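Local atomic coordinates of collagen alpha-1(XV) chain (Homo sapiens, PDB entry 3N3F), a protein that probably drives three collagen XV chains to associate into a trimer, through a potent trimerizing unit common to multiplexin collagens. Residues N1-L13 against I20-F34. Numbering follows the deposited sequence.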
loop_
_atom_site.group_PDB
_atom_site.type_symbol
_atom_site.label_atom_id
_atom_site.label_comp_id
_atom_site.label_asym_id
_atom_site.label_seq_id
_atom_site.Cartn_x
_atom_site.Cartn_y
_atom_site.Cartn_z
ATOM N N ASN A 1 -2.902 11.155 -3.788
ATOM C CA ASN A 1 -4.347 10.908 -4.057
ATOM C C ASN A 1 -4.648 9.416 -4.164
ATOM O O ASN A 1 -5.577 8.915 -3.530
ATOM C CB ASN A 1 -4.771 11.609 -5.353
ATOM C CG ASN A 1 -4.574 13.117 -5.296
ATOM O OD1 ASN A 1 -5.162 13.803 -4.451
ATOM N ND2 ASN A 1 -3.745 13.643 -6.196
ATOM N N LEU A 2 -3.857 8.711 -4.968
ATOM C CA LEU A 2 -4.052 7.281 -5.161
ATOM C C LEU A 2 -2.768 6.544 -5.555
ATOM O O LEU A 2 -1.931 6.233 -4.703
ATOM C CB LEU A 2 -5.139 7.047 -6.216
ATOM C CG LEU A 2 -5.523 8.241 -7.100
ATOM C CD1 LEU A 2 -4.310 8.741 -7.869
ATOM C CD2 LEU A 2 -6.633 7.828 -8.056
ATOM N N VAL A 3 -2.619 6.258 -6.843
ATOM C CA VAL A 3 -1.443 5.551 -7.326
ATOM C C VAL A 3 -1.007 6.018 -8.707
ATOM O O VAL A 3 -1.827 6.237 -9.600
ATOM C CB VAL A 3 -1.691 4.020 -7.362
ATOM C CG1 VAL A 3 -3.005 3.723 -8.054
ATOM C CG2 VAL A 3 -0.547 3.314 -8.082
ATOM N N THR A 4 0.299 6.186 -8.866
ATOM C CA THR A 4 0.870 6.602 -10.139
ATOM C C THR A 4 2.101 5.738 -10.368
ATOM O O THR A 4 2.381 4.844 -9.569
ATOM C CB THR A 4 1.259 8.096 -10.126
ATOM O OG1 THR A 4 1.755 8.466 -11.419
ATOM C CG2 THR A 4 2.324 8.373 -9.072
ATOM N N ALA A 5 2.840 5.997 -11.444
ATOM C CA ALA A 5 4.017 5.189 -11.739
ATOM C C ALA A 5 5.117 5.907 -12.511
ATOM O O ALA A 5 4.905 6.966 -13.094
ATOM C CB ALA A 5 3.592 3.939 -12.503
ATOM N N PHE A 6 6.300 5.302 -12.499
ATOM C CA PHE A 6 7.461 5.820 -13.211
ATOM C C PHE A 6 8.160 4.604 -13.802
ATOM O O PHE A 6 7.954 3.485 -13.339
ATOM C CB PHE A 6 8.408 6.546 -12.249
ATOM C CG PHE A 6 7.840 7.819 -11.681
ATOM C CD1 PHE A 6 7.869 9.001 -12.416
ATOM C CD2 PHE A 6 7.254 7.830 -10.417
ATOM C CE1 PHE A 6 7.320 10.177 -11.898
ATOM C CE2 PHE A 6 6.703 8.997 -9.892
ATOM C CZ PHE A 6 6.737 10.174 -10.635
ATOM N N SER A 7 8.979 4.814 -14.825
ATOM C CA SER A 7 9.692 3.701 -15.433
ATOM C C SER A 7 10.599 3.068 -14.390
ATOM O O SER A 7 10.606 1.849 -14.212
ATOM C CB SER A 7 10.530 4.178 -16.622
ATOM O OG SER A 7 9.713 4.601 -17.699
ATOM N N ASN A 8 11.346 3.913 -13.686
ATOM C CA ASN A 8 12.277 3.450 -12.664
ATOM C C ASN A 8 12.454 4.460 -11.531
ATOM O O ASN A 8 11.860 5.541 -11.543
ATOM C CB ASN A 8 13.628 3.148 -13.304
ATOM C CG ASN A 8 14.062 4.230 -14.263
ATOM O OD1 ASN A 8 14.322 3.962 -15.432
ATOM N ND2 ASN A 8 14.138 5.463 -13.774
ATOM N N MET A 9 13.289 4.101 -10.559
ATOM C CA MET A 9 13.519 4.948 -9.400
ATOM C C MET A 9 14.043 6.336 -9.732
ATOM O O MET A 9 13.581 7.324 -9.167
ATOM C CB MET A 9 14.483 4.274 -8.424
ATOM C CG MET A 9 14.589 5.010 -7.098
ATOM S SD MET A 9 15.808 4.309 -5.979
ATOM C CE MET A 9 15.090 2.735 -5.644
ATOM N N ASP A 10 15.004 6.421 -10.644
ATOM C CA ASP A 10 15.566 7.718 -11.000
ATOM C C ASP A 10 14.538 8.674 -11.590
ATOM O O ASP A 10 14.559 9.874 -11.299
ATOM C CB ASP A 10 16.754 7.532 -11.941
ATOM C CG ASP A 10 17.959 6.959 -11.225
ATOM O OD1 ASP A 10 18.395 7.584 -10.234
ATOM O OD2 ASP A 10 18.461 5.893 -11.632
ATOM N N ASP A 11 13.637 8.146 -12.411
ATOM C CA ASP A 11 12.587 8.970 -12.999
ATOM C C ASP A 11 11.720 9.489 -11.844
ATOM O O ASP A 11 11.319 10.650 -11.824
ATOM C CB ASP A 11 11.754 8.133 -13.973
ATOM C CG ASP A 11 10.839 8.977 -14.834
ATOM O OD1 ASP A 11 11.322 9.967 -15.426
ATOM O OD2 ASP A 11 9.638 8.647 -14.930
ATOM N N MET A 12 11.453 8.627 -10.869
ATOM C CA MET A 12 10.658 9.013 -9.706
ATOM C C MET A 12 11.367 10.110 -8.900
ATOM O O MET A 12 10.753 11.108 -8.518
ATOM C CB MET A 12 10.419 7.795 -8.807
ATOM C CG MET A 12 9.757 8.120 -7.474
ATOM S SD MET A 12 9.727 6.708 -6.333
ATOM C CE MET A 12 11.305 6.867 -5.523
ATOM N N LEU A 13 12.661 9.917 -8.650
ATOM C CA LEU A 13 13.463 10.867 -7.883
ATOM C C LEU A 13 13.507 12.283 -8.458
ATOM O O LEU A 13 13.625 13.253 -7.714
ATOM C CB LEU A 13 14.899 10.348 -7.731
ATOM C CG LEU A 13 15.145 9.090 -6.890
ATOM C CD1 LEU A 13 16.615 8.699 -6.979
ATOM C CD2 LEU A 13 14.745 9.340 -5.441
ATOM N N ILE A 20 1.860 14.030 -5.104
ATOM C CA ILE A 20 1.402 14.578 -3.833
ATOM C C ILE A 20 1.710 13.618 -2.692
ATOM O O ILE A 20 1.619 12.402 -2.844
ATOM C CB ILE A 20 -0.125 14.844 -3.839
ATOM C CG1 ILE A 20 -0.487 15.832 -4.952
ATOM C CG2 ILE A 20 -0.562 15.406 -2.486
ATOM C CD1 ILE A 20 0.081 17.218 -4.751
ATOM N N GLU A 21 2.088 14.179 -1.552
ATOM C CA GLU A 21 2.386 13.389 -0.368
ATOM C C GLU A 21 1.227 12.426 -0.107
ATOM O O GLU A 21 0.066 12.773 -0.318
ATOM C CB GLU A 21 2.591 14.338 0.818
ATOM C CG GLU A 21 2.397 13.738 2.197
ATOM C CD GLU A 21 2.735 14.728 3.303
ATOM O OE1 GLU A 21 2.378 15.919 3.170
ATOM O OE2 GLU A 21 3.351 14.319 4.305
ATOM N N GLY A 22 1.544 11.212 0.330
ATOM C CA GLY A 22 0.507 10.232 0.606
ATOM C C GLY A 22 0.040 9.445 -0.606
ATOM O O GLY A 22 -0.996 8.783 -0.550
ATOM N N THR A 23 0.797 9.516 -1.700
ATOM C CA THR A 23 0.460 8.802 -2.931
ATOM C C THR A 23 1.371 7.590 -3.089
ATOM O O THR A 23 2.525 7.617 -2.667
ATOM C CB THR A 23 0.642 9.705 -4.181
ATOM O OG1 THR A 23 -0.263 10.810 -4.114
ATOM C CG2 THR A 23 0.376 8.921 -5.457
ATOM N N PHE A 24 0.846 6.524 -3.685
ATOM C CA PHE A 24 1.626 5.315 -3.917
ATOM C C PHE A 24 2.308 5.398 -5.280
ATOM O O PHE A 24 1.708 5.850 -6.253
ATOM C CB PHE A 24 0.722 4.085 -3.844
ATOM C CG PHE A 24 0.350 3.697 -2.442
ATOM C CD1 PHE A 24 1.231 2.966 -1.655
ATOM C CD2 PHE A 24 -0.873 4.081 -1.902
ATOM C CE1 PHE A 24 0.902 2.618 -0.342
ATOM C CE2 PHE A 24 -1.213 3.740 -0.592
ATOM C CZ PHE A 24 -0.321 3.007 0.187
ATOM N N ILE A 25 3.565 4.961 -5.340
ATOM C CA ILE A 25 4.342 5.015 -6.577
ATOM C C ILE A 25 4.841 3.646 -7.035
ATOM O O ILE A 25 5.608 2.986 -6.342
ATOM C CB ILE A 25 5.568 5.941 -6.415
ATOM C CG1 ILE A 25 5.117 7.336 -5.976
ATOM C CG2 ILE A 25 6.341 6.011 -7.731
ATOM C CD1 ILE A 25 6.266 8.296 -5.724
ATOM N N TYR A 26 4.411 3.238 -8.220
ATOM C CA TYR A 26 4.804 1.956 -8.788
ATOM C C TYR A 26 5.953 2.150 -9.766
ATOM O O TYR A 26 5.919 3.051 -10.601
ATOM C CB TYR A 26 3.604 1.334 -9.509
ATOM C CG TYR A 26 3.855 0.012 -10.212
ATOM C CD1 TYR A 26 4.370 -1.085 -9.523
ATOM C CD2 TYR A 26 3.470 -0.170 -11.541
ATOM C CE1 TYR A 26 4.481 -2.334 -10.134
ATOM C CE2 TYR A 26 3.577 -1.415 -12.162
ATOM C CZ TYR A 26 4.079 -2.492 -11.450
ATOM O OH TYR A 26 4.140 -3.731 -12.039
ATOM N N LEU A 27 6.984 1.322 -9.647
ATOM C CA LEU A 27 8.113 1.401 -10.565
ATOM C C LEU A 27 7.953 0.234 -11.529
ATOM O O LEU A 27 8.154 -0.923 -11.160
ATOM C CB LEU A 27 9.440 1.305 -9.808
ATOM C CG LEU A 27 9.667 2.388 -8.747
ATOM C CD1 LEU A 27 11.110 2.329 -8.275
ATOM C CD2 LEU A 27 9.369 3.770 -9.327
ATOM N N ARG A 28 7.569 0.552 -12.762
ATOM C CA ARG A 28 7.327 -0.452 -13.791
ATOM C C ARG A 28 8.476 -1.421 -14.035
ATOM O O ARG A 28 8.271 -2.632 -14.073
ATOM C CB ARG A 28 6.934 0.231 -15.111
ATOM C CG ARG A 28 5.650 1.060 -15.027
ATOM C CD ARG A 28 5.138 1.454 -16.408
ATOM N NE ARG A 28 6.092 2.274 -17.152
ATOM C CZ ARG A 28 6.167 3.601 -17.084
ATOM N NH1 ARG A 28 5.340 4.287 -16.305
ATOM N NH2 ARG A 28 7.082 4.245 -17.797
ATOM N N ASP A 29 9.684 -0.891 -14.187
ATOM C CA ASP A 29 10.853 -1.722 -14.451
ATOM C C ASP A 29 11.195 -2.756 -13.380
ATOM O O ASP A 29 11.503 -3.903 -13.703
ATOM C CB ASP A 29 12.071 -0.833 -14.720
ATOM C CG ASP A 29 12.025 -0.186 -16.094
ATOM O OD1 ASP A 29 10.957 0.337 -16.480
ATOM O OD2 ASP A 29 13.064 -0.193 -16.789
ATOM N N SER A 30 11.140 -2.363 -12.112
ATOM C CA SER A 30 11.468 -3.277 -11.025
ATOM C C SER A 30 10.241 -3.830 -10.290
ATOM O O SER A 30 10.377 -4.625 -9.359
ATOM C CB SER A 30 12.387 -2.571 -10.027
ATOM O OG SER A 30 11.780 -1.396 -9.519
ATOM N N THR A 31 9.054 -3.418 -10.722
ATOM C CA THR A 31 7.803 -3.842 -10.103
ATOM C C THR A 31 7.875 -3.650 -8.591
ATOM O O THR A 31 7.529 -4.542 -7.815
ATOM C CB THR A 31 7.454 -5.324 -10.429
ATOM O OG1 THR A 31 8.374 -6.206 -9.777
ATOM C CG2 THR A 31 7.509 -5.561 -11.931
ATOM N N GLU A 32 8.350 -2.476 -8.184
ATOM C CA GLU A 32 8.462 -2.137 -6.774
ATOM C C GLU A 32 7.512 -0.994 -6.465
ATOM O O GLU A 32 6.993 -0.340 -7.372
ATOM C CB GLU A 32 9.894 -1.725 -6.425
ATOM C CG GLU A 32 10.904 -2.843 -6.574
ATOM C CD GLU A 32 12.289 -2.451 -6.098
ATOM O OE1 GLU A 32 12.837 -1.450 -6.609
ATOM O OE2 GLU A 32 12.829 -3.149 -5.217
ATOM N N PHE A 33 7.286 -0.755 -5.181
ATOM C CA PHE A 33 6.388 0.308 -4.768
ATOM C C PHE A 33 7.020 1.219 -3.736
ATOM O O PHE A 33 7.742 0.770 -2.847
ATOM C CB PHE A 33 5.099 -0.290 -4.202
ATOM C CG PHE A 33 3.902 -0.116 -5.096
ATOM C CD1 PHE A 33 3.169 1.067 -5.076
ATOM C CD2 PHE A 33 3.501 -1.137 -5.951
ATOM C CE1 PHE A 33 2.049 1.232 -5.894
ATOM C CE2 PHE A 33 2.384 -0.984 -6.775
ATOM C CZ PHE A 33 1.656 0.201 -6.745
ATOM N N PHE A 34 6.741 2.507 -3.877
ATOM C CA PHE A 34 7.229 3.530 -2.963
ATOM C C PHE A 34 6.029 4.372 -2.575
ATOM O O PHE A 34 4.973 4.274 -3.194
ATOM C CB PHE A 34 8.262 4.425 -3.649
ATOM C CG PHE A 34 9.623 3.813 -3.745
ATOM C CD1 PHE A 34 10.584 4.074 -2.774
ATOM C CD2 PHE A 34 9.946 2.963 -4.798
ATOM C CE1 PHE A 34 11.847 3.497 -2.851
ATOM C CE2 PHE A 34 11.204 2.380 -4.883
ATOM C CZ PHE A 34 12.157 2.648 -3.909
#
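Met12 runs out extended, CG anti to the backbone N (chi1 172°), then bends at its last torsion (chi3 87°), which lays CE over one face of the Phe34 ring in a CH-pi contact, 4.0 Å from the centroid. Met9 also has CG anti to the backbone N but bends the other way at chi3 (-66°), bringing CE obliquely against Phe34 CZ. Their sulfurs, Met12 SD 4.4 Å and Met9 SD 5.5 Å from the Phe34 centroid, make oblique Met-aromatic contacts that seat the helix of a beta-alpha-beta unit on its sheet: strand 3-6 pairs in parallel with strand 23-27, and helix 9-13 belongs to the crossover. Phe6 lies under the helix, with Met12 CA above its ring centre and Ile25 CG2 at the ring edge, 3.4 Å from Phe6 CD2. Leu27 CD1 packs against Met9 CB. Backbone hydrogen bonds run from Phe24 N to Leu2 O at one end to Arg28 N to Phe6 O at the other, 3.0 Å each. On the other sheet face Val3 CG2 meets the Phe33 ring edge. This face looks toward the trimer interface, where Phe24 meets Phe24 of both neighbouring subunits and Tyr26 OH hydrogen-bonds Glu21 OE2 of the second subunit. Past the strands, Asp29 N donates to Ser7 O in its carbonyl plane, at 2.9 Å.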